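Local coordinates for protein chitinase (Chromobacterium violaceum, PDB 4TXG) that probably hydrolyses the glycosidic bonds of chitin as a family 18 glycoside hydrolase and carries a module thought to bind chitin, at residues G408-L413 and Y464-K469. Residues are numbered along the deposited sequence; the frame is centred on the assembly and turned at random.
Sequences GPNAAL and YTRGWK. With CS (cesium ion), chain M.
The far edge of the Trp468 indole meets the backbone of Gly408: the carbonyl O of Gly408 lies near the ring plane, 3.5 Å from CH2 of Trp468. The backbone of Gly408 is fully extended directly before Pro409, whose CD occupies the side where a CB would lie, so a residue without a side chain fits. The long indole suits Trp468, spanning from this carbonyl to the backbone O of Asn404, which takes up its NE1.

Three more flat groups meet beside it. The Asn410 amide stands at 72° to the Tyr464 ring, and its OD1 reaches the phenol end obliquely, 3.8 Å from Tyr464 OH. ND2 of Asn410 lies at the edge of the Arg466 guanidinium, near its plane, and packs 3.2 Å from Arg466 CG. With CG anti to the backbone N (chi1 -176°), the amide is carried toward both residues. The arginine chain bends at chi2 (-65°), and the rim of the Tyr464 ring, at CE2, lies over one guanidinium face, 3.6 Å above its plane and off its centre.

The polar ends converge on Asp398, whose OD1 accepts a hydrogen bond from Asn410 ND2 and forms a salt bridge with Arg466 NE, while its OD2 joins Tyr464 OH in binding a cesium ion. That ion lies 3.1 Å from Tyr464 OH; two waters also bind it. Tyrosine thus offers a hydroxyl to the ion and a flat ring to the arginine.

The contact joins the loop after barrel strand 391-395 to strand 466-468, an outermost strand of the small antiparallel sheet inserted in the family 18 TIM barrel. Tyr464 and Asp398 probably face the substrate cleft, as in other family 18 chitinases. An amide, able to donate and accept, and a guanidinium, also held by Ser519, position Asp398 from a second shell; the bonds to Asp398 in turn help to set their orientation.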
ATOM      1  N   GLY A 408      13.147 -14.135   8.243  1.00  7.80           N
ATOM      2  CA  GLY A 408      12.920 -14.279   6.820  1.00 11.21           C
ATOM      3  C   GLY A 408      12.900 -12.950   6.096  1.00  8.88           C
ATOM      4  O   GLY A 408      13.085 -11.903   6.721  1.00  9.24           O
ATOM      5  N   PRO A 409      12.668 -12.984   4.773  1.00  9.44           N
ATOM      6  CA  PRO A 409      12.731 -11.765   3.960  1.00  8.10           C
ATOM      7  C   PRO A 409      11.683 -10.744   4.364  1.00 11.23           C
ATOM      8  O   PRO A 409      10.550 -11.089   4.724  1.00 10.71           O
ATOM      9  CB  PRO A 409      12.463 -12.258   2.531  1.00 11.49           C
ATOM     10  CG  PRO A 409      12.531 -13.753   2.587  1.00 16.63           C
ATOM     11  CD  PRO A 409      12.203 -14.143   3.995  1.00 11.75           C
ATOM     12  N   ASN A 410      12.079  -9.485   4.269  1.00  8.03           N
ATOM     13  CA  ASN A 410      11.205  -8.364   4.553  1.00  8.66           C
ATOM     14  C   ASN A 410      10.125  -8.184   3.472  1.00 13.24           C
ATOM     15  O   ASN A 410       9.012  -7.734   3.749  1.00  9.48           O
ATOM     16  CB  ASN A 410      12.060  -7.100   4.685  1.00  8.24           C
ATOM     17  CG  ASN A 410      11.247  -5.899   5.076  1.00 14.87           C
ATOM     18  OD1 ASN A 410      10.984  -5.022   4.266  1.00 27.22           O
ATOM     19  ND2 ASN A 410      10.815  -5.869   6.320  1.00 15.63           N
ATOM     20  N   ALA A 411      10.447  -8.586   2.244  1.00  8.40           N
ATOM     21  CA  ALA A 411       9.605  -8.253   1.101  1.00  7.20           C
ATOM     22  C   ALA A 411       9.699  -9.305  -0.004  1.00  6.75           C
ATOM     23  O   ALA A 411       9.959  -8.970  -1.154  1.00  8.96           O
ATOM     24  CB  ALA A 411      10.001  -6.886   0.558  1.00  9.56           C
ATOM     25  N   ALA A 412       9.509 -10.575   0.345  1.00  6.00           N
ATOM     26  CA  ALA A 412       9.569 -11.631  -0.668  1.00  6.11           C
ATOM     27  C   ALA A 412       8.652 -11.332  -1.857  1.00  7.35           C
ATOM     28  O   ALA A 412       7.512 -10.914  -1.675  1.00  8.08           O
ATOM     29  CB  ALA A 412       9.195 -12.982  -0.049  1.00  6.54           C
ATOM     30  N   LEU A 413       9.145 -11.545  -3.075  1.00  6.24           N
ATOM     31  CA  LEU A 413       8.283 -11.415  -4.254  1.00  6.26           C
ATOM     32  C   LEU A 413       7.265 -12.557  -4.325  1.00  8.14           C
ATOM     33  O   LEU A 413       6.088 -12.337  -4.615  1.00  7.31           O
ATOM     34  CB  LEU A 413       9.117 -11.403  -5.535  1.00  8.00           C
ATOM     35  CG  LEU A 413       8.342 -11.342  -6.854  1.00  8.13           C
ATOM     36  CD1 LEU A 413       7.455 -10.106  -6.905  1.00  8.81           C
ATOM     37  CD2 LEU A 413       9.303 -11.361  -8.037  1.00  9.61           C
ATOM     38  N   TYR A 464      15.475  -0.279   3.063  1.00  8.81           N
ATOM     39  CA  TYR A 464      15.986  -0.411   4.421  1.00  8.06           C
ATOM     40  C   TYR A 464      15.961  -1.892   4.786  1.00  9.34           C
ATOM     41  O   TYR A 464      15.346  -2.695   4.095  1.00  9.38           O
ATOM     42  CB  TYR A 464      15.143   0.393   5.417  1.00  8.63           C
ATOM     43  CG  TYR A 464      13.722  -0.122   5.480  1.00  9.70           C
ATOM     44  CD1 TYR A 464      12.758   0.359   4.603  1.00  8.81           C
ATOM     45  CD2 TYR A 464      13.354  -1.130   6.374  1.00  8.93           C
ATOM     46  CE1 TYR A 464      11.470  -0.121   4.628  1.00  7.23           C
ATOM     47  CE2 TYR A 464      12.055  -1.619   6.402  1.00  9.98           C
ATOM     48  CZ  TYR A 464      11.122  -1.113   5.520  1.00 13.02           C
ATOM     49  OH  TYR A 464       9.827  -1.588   5.531  1.00 14.44           O
ATOM     50  N   THR A 465      16.617  -2.234   5.883  1.00  7.42           N
ATOM     51  CA  THR A 465      16.659  -3.607   6.368  1.00  7.26           C
ATOM     52  C   THR A 465      15.798  -3.814   7.606  1.00  6.92           C
ATOM     53  O   THR A 465      15.434  -2.856   8.298  1.00  8.47           O
ATOM     54  CB  THR A 465      18.098  -4.020   6.749  1.00  9.12           C
ATOM     55  OG1 THR A 465      18.497  -3.275   7.906  1.00  9.80           O
ATOM     56  CG2 THR A 465      19.062  -3.728   5.611  1.00 10.71           C
ATOM     57  N   ARG A 466      15.478  -5.077   7.870  1.00  6.90           N
ATOM     58  CA  ARG A 466      15.055  -5.526   9.197  1.00  8.36           C
ATOM     59  C   ARG A 466      15.968  -6.690   9.538  1.00  8.99           C
ATOM     60  O   ARG A 466      16.513  -7.336   8.643  1.00  9.03           O
ATOM     61  CB  ARG A 466      13.593  -5.974   9.234  1.00  8.49           C
ATOM     62  CG  ARG A 466      12.563  -4.930   8.837  1.00 10.05           C
ATOM     63  CD  ARG A 466      12.500  -3.751   9.789  1.00 15.30           C
ATOM     64  NE  ARG A 466      11.224  -3.058   9.629  1.00 17.66           N
ATOM     65  CZ  ARG A 466      10.944  -1.881  10.172  1.00 26.15           C
ATOM     66  NH1 ARG A 466      11.857  -1.257  10.910  1.00 26.11           N
ATOM     67  NH2 ARG A 466       9.753  -1.332   9.974  1.00 22.42           N
ATOM     68  N   GLY A 467      16.149  -6.977  10.817  1.00  8.43           N
ATOM     69  CA  GLY A 467      17.087  -8.029  11.157  1.00  8.04           C
ATOM     70  C   GLY A 467      16.978  -8.546  12.577  1.00  9.05           C
ATOM     71  O   GLY A 467      16.459  -7.858  13.461  1.00  9.54           O
ATOM     72  N   TRP A 468      17.494  -9.758  12.767  1.00  9.42           N
ATOM     73  CA  TRP A 468      17.491 -10.483  14.039  1.00 10.67           C
ATOM     74  C   TRP A 468      18.916 -10.869  14.436  1.00  9.63           C
ATOM     75  O   TRP A 468      19.777 -11.026  13.573  1.00  9.76           O
ATOM     76  CB  TRP A 468      16.677 -11.776  13.946  1.00  9.13           C
ATOM     77  CG  TRP A 468      15.219 -11.689  13.586  1.00  9.16           C
ATOM     78  CD1 TRP A 468      14.161 -11.865  14.434  1.00 10.95           C
ATOM     79  CD2 TRP A 468      14.654 -11.482  12.279  1.00  9.83           C
ATOM     80  NE1 TRP A 468      12.973 -11.759  13.742  1.00  8.49           N
ATOM     81  CE2 TRP A 468      13.249 -11.521  12.419  1.00  8.11           C
ATOM     82  CE3 TRP A 468      15.198 -11.252  11.007  1.00  8.00           C
ATOM     83  CZ2 TRP A 468      12.382 -11.342  11.343  1.00  9.58           C
ATOM     84  CZ3 TRP A 468      14.335 -11.069   9.933  1.00 10.08           C
ATOM     85  CH2 TRP A 468      12.939 -11.106  10.111  1.00 10.68           C
ATOM     86  N   LYS A 469      19.144 -11.059  15.735  1.00 10.11           N
ATOM     87  CA  LYS A 469      20.392 -11.645  16.218  1.00 10.67           C
ATOM     88  C   LYS A 469      20.056 -12.948  16.919  1.00 11.59           C
ATOM     89  O   LYS A 469      18.879 -13.232  17.157  1.00 10.87           O
ATOM     90  CB  LYS A 469      21.140 -10.688  17.156  1.00 11.85           C
ATOM     91  CG  LYS A 469      20.415 -10.325  18.447  1.00 13.74           C
ATOM     92  CD  LYS A 469      21.278  -9.362  19.270  1.00 18.90           C
ATOM     93  CE  LYS A 469      20.515  -8.729  20.429  1.00 20.79           C
ATOM     94  NZ  LYS A 469      20.440  -9.639  21.600  1.00 25.71           N
TER
HETATM   95 CS    CS M 812       8.213   0.889   6.334  1.00135.28          CS
HETATM   96  O   HOH W   1       5.633   2.547   5.106  1.00 27.16           O
HETATM   97  O   HOH W   2       8.753   2.166   8.984  1.00 60.23           O